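Local structure of uncharacterized LolA superfamily protein NE2245 (Nitrosomonas europaea ATCC 19718, 3BUU) at residues D114-L120 against V132-I138. The protein is of unknown function but belongs to the LolA superfamily, named after a periplasmic lipoprotein carrier, and may bind a lipid or lipoprotein. Numbering follows the deposited sequence. Where two conformers were deposited one is given.
Sequences DYHPQLL and VLELTGI
Tyr115 approaches the Gly137 backbone obliquely, its CD1 3.5 Å from Gly137 N, while its CB presses on Leu135 CB at 3.6 Å and the two side chains cross at about a right angle. With CG beside its own backbone N (chi1 -60°), the ring slants across to the neighbouring strand, where glycine offers no side chain to block it, and its OH bonds to Tyr144 N. Pro117 continues this buried face: its CB meets Leu135 CD2 at 3.7 Å, and Leu13 of helix 9-20 packs on both residues. Losing the ring to an alanine here is likely to open a gap beside Leu135 and Gly137 and leave Tyr144 N without its hydroxyl partner. The other face is looser and largely exposed. There His116, Gln118, Glu134 and Thr136 project, and the extended Glu134 chain brings OE1 to a van der Waals contact with Leu120 CD1 at 3.6 Å. Backbone bonds hold the two strands together: His116 and Thr136 exchange paired bonds, as do Gln118 and Glu134, the straightest being Thr136 N to His116 O (2.9 Å, 172° at the hydrogen). Ile138 N to Asp114 O and Leu120 N to Val132 O extend the pairing at either end. This is a regular antiparallel beta hairpin: strand 115-125 is outermost within the chain, strand 128-137 pairs on with strand 146-152, and the Pro117 and Leu135 face rests on helix 9-20, consistent with the LolA-like fold.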
loop_
_atom_site.group_PDB
_atom_site.type_symbol
_atom_site.label_atom_id
_atom_site.label_comp_id
_atom_site.label_asym_id
_atom_site.label_seq_id
_atom_site.Cartn_x
_atom_site.Cartn_y
_atom_site.Cartn_z
ATOM N N ASP A 114 -1.101 12.469 0.353
ATOM C CA ASP A 114 -2.422 11.968 0.747
ATOM C C ASP A 114 -2.782 12.317 2.188
ATOM O O ASP A 114 -3.935 12.250 2.570
ATOM C CB ASP A 114 -2.485 10.441 0.601
ATOM C CG ASP A 114 -2.693 9.961 -0.815
ATOM O OD1 ASP A 114 -2.807 10.835 -1.728
ATOM O OD2 ASP A 114 -2.760 8.698 -0.994
ATOM N N TYR A 115 -1.761 12.627 3.011
ATOM C CA TYR A 115 -1.930 12.825 4.439
ATOM C C TYR A 115 -1.128 14.030 4.872
ATOM O O TYR A 115 0.011 14.222 4.440
ATOM C CB TYR A 115 -1.402 11.628 5.268
ATOM C CG TYR A 115 -2.120 10.360 4.912
ATOM C CD1 TYR A 115 -3.312 10.012 5.541
ATOM C CD2 TYR A 115 -1.660 9.546 3.896
ATOM C CE1 TYR A 115 -4.034 8.882 5.153
ATOM C CE2 TYR A 115 -2.371 8.424 3.490
ATOM C CZ TYR A 115 -3.559 8.093 4.110
ATOM O OH TYR A 115 -4.275 7.012 3.694
ATOM N N HIS A 116 -1.697 14.804 5.789
ATOM C CA HIS A 116 -0.949 15.859 6.472
ATOM C C HIS A 116 -0.265 15.224 7.693
ATOM O O HIS A 116 -0.959 14.629 8.517
ATOM C CB HIS A 116 -1.933 16.918 6.932
ATOM C CG HIS A 116 -1.362 17.808 8.010
ATOM N ND1 HIS A 116 -0.581 18.909 7.744
ATOM C CD2 HIS A 116 -1.371 17.682 9.366
ATOM C CE1 HIS A 116 -0.185 19.467 8.883
ATOM N NE2 HIS A 116 -0.653 18.734 9.880
ATOM N N PRO A 117 1.067 15.295 7.794
ATOM C CA PRO A 117 1.765 14.716 8.933
ATOM C C PRO A 117 2.029 15.701 10.072
ATOM O O PRO A 117 2.328 16.858 9.830
ATOM C CB PRO A 117 3.099 14.305 8.306
ATOM C CG PRO A 117 3.360 15.356 7.289
ATOM C CD PRO A 117 2.003 15.806 6.789
ATOM N N GLN A 118 1.945 15.203 11.293
ATOM C CA GLN A 118 2.320 15.966 12.459
ATOM C C GLN A 118 2.901 14.974 13.433
ATOM O O GLN A 118 2.400 13.860 13.587
ATOM C CB GLN A 118 1.076 16.644 13.036
ATOM C CG GLN A 118 1.314 17.508 14.276
ATOM C CD GLN A 118 0.077 18.356 14.630
ATOM O OE1 GLN A 118 -0.577 18.940 13.766
ATOM N NE2 GLN A 118 -0.206 18.454 15.910
ATOM N N LEU A 119 3.945 15.387 14.143
ATOM C CA LEU A 119 4.460 14.525 15.195
ATOM C C LEU A 119 3.455 14.415 16.324
ATOM O O LEU A 119 3.074 15.433 16.918
ATOM C CB LEU A 119 5.782 15.076 15.720
ATOM C CG LEU A 119 6.509 14.248 16.780
ATOM C CD1 LEU A 119 7.113 12.972 16.239
ATOM C CD2 LEU A 119 7.539 15.103 17.482
ATOM N N LEU A 120 3.028 13.211 16.648
ATOM C CA LEU A 120 2.116 12.967 17.767
ATOM C C LEU A 120 2.944 12.844 19.030
ATOM O O LEU A 120 2.657 13.493 20.042
ATOM C CB LEU A 120 1.267 11.714 17.487
ATOM C CG LEU A 120 0.328 11.373 18.650
ATOM C CD1 LEU A 120 -0.670 12.523 18.909
ATOM C CD2 LEU A 120 -0.375 10.100 18.274
ATOM N N VAL A 132 6.484 9.084 16.174
ATOM C CA VAL A 132 5.123 8.616 15.882
ATOM C C VAL A 132 4.412 9.744 15.184
ATOM O O VAL A 132 4.105 10.773 15.829
ATOM C CB VAL A 132 4.352 8.117 17.135
ATOM C CG1 VAL A 132 3.011 7.521 16.697
ATOM C CG2 VAL A 132 5.171 7.094 17.885
ATOM N N LEU A 133 4.211 9.597 13.880
ATOM C CA LEU A 133 3.537 10.623 13.118
ATOM C C LEU A 133 2.052 10.339 13.052
ATOM O O LEU A 133 1.649 9.215 12.772
ATOM C CB LEU A 133 4.048 10.677 11.665
ATOM C CG LEU A 133 5.545 10.982 11.507
ATOM C CD1 LEU A 133 5.932 11.040 9.999
ATOM C CD2 LEU A 133 5.920 12.278 12.175
ATOM N N GLU A 134 1.241 11.361 13.259
ATOM C CA GLU A 134 -0.182 11.280 12.987
ATOM C C GLU A 134 -0.406 11.808 11.567
ATOM O O GLU A 134 -0.074 12.973 11.274
ATOM C CB GLU A 134 -0.962 12.117 13.999
ATOM C CG GLU A 134 -2.446 12.046 13.697
ATOM C CD GLU A 134 -3.328 12.354 14.879
ATOM O OE1 GLU A 134 -2.818 12.543 15.994
ATOM O OE2 GLU A 134 -4.560 12.382 14.696
ATOM N N LEU A 135 -0.948 10.944 10.710
ATOM C CA LEU A 135 -1.204 11.269 9.304
ATOM C C LEU A 135 -2.690 11.436 9.161
ATOM O O LEU A 135 -3.465 10.482 9.315
ATOM C CB LEU A 135 -0.727 10.105 8.438
ATOM C CG LEU A 135 0.737 9.724 8.566
ATOM C CD1 LEU A 135 1.124 8.693 7.521
ATOM C CD2 LEU A 135 1.684 10.859 8.551
ATOM N N THR A 136 -3.122 12.665 8.844
ATOM C CA THR A 136 -4.525 12.957 8.688
ATOM C C THR A 136 -4.850 12.987 7.210
ATOM O O THR A 136 -4.255 13.745 6.455
ATOM C CB THR A 136 -4.842 14.334 9.342
ATOM O OG1 THR A 136 -4.524 14.311 10.726
ATOM C CG2 THR A 136 -6.324 14.649 9.162
ATOM N N GLY A 137 -5.795 12.163 6.797
ATOM C CA GLY A 137 -6.154 12.087 5.374
ATOM C C GLY A 137 -6.629 13.420 4.880
ATOM O O GLY A 137 -7.408 14.108 5.554
ATOM N N ILE A 138 -6.164 13.808 3.706
ATOM C CA ILE A 138 -6.507 15.120 3.188
ATOM C C ILE A 138 -8.017 15.217 2.917
ATOM O O ILE A 138 -8.641 16.282 3.153
ATOM C CB ILE A 138 -5.697 15.425 1.920
ATOM C CG1 ILE A 138 -4.231 15.705 2.304
ATOM C CG2 ILE A 138 -6.333 16.568 1.158
ATOM C CD1 ILE A 138 -3.470 16.718 1.439
#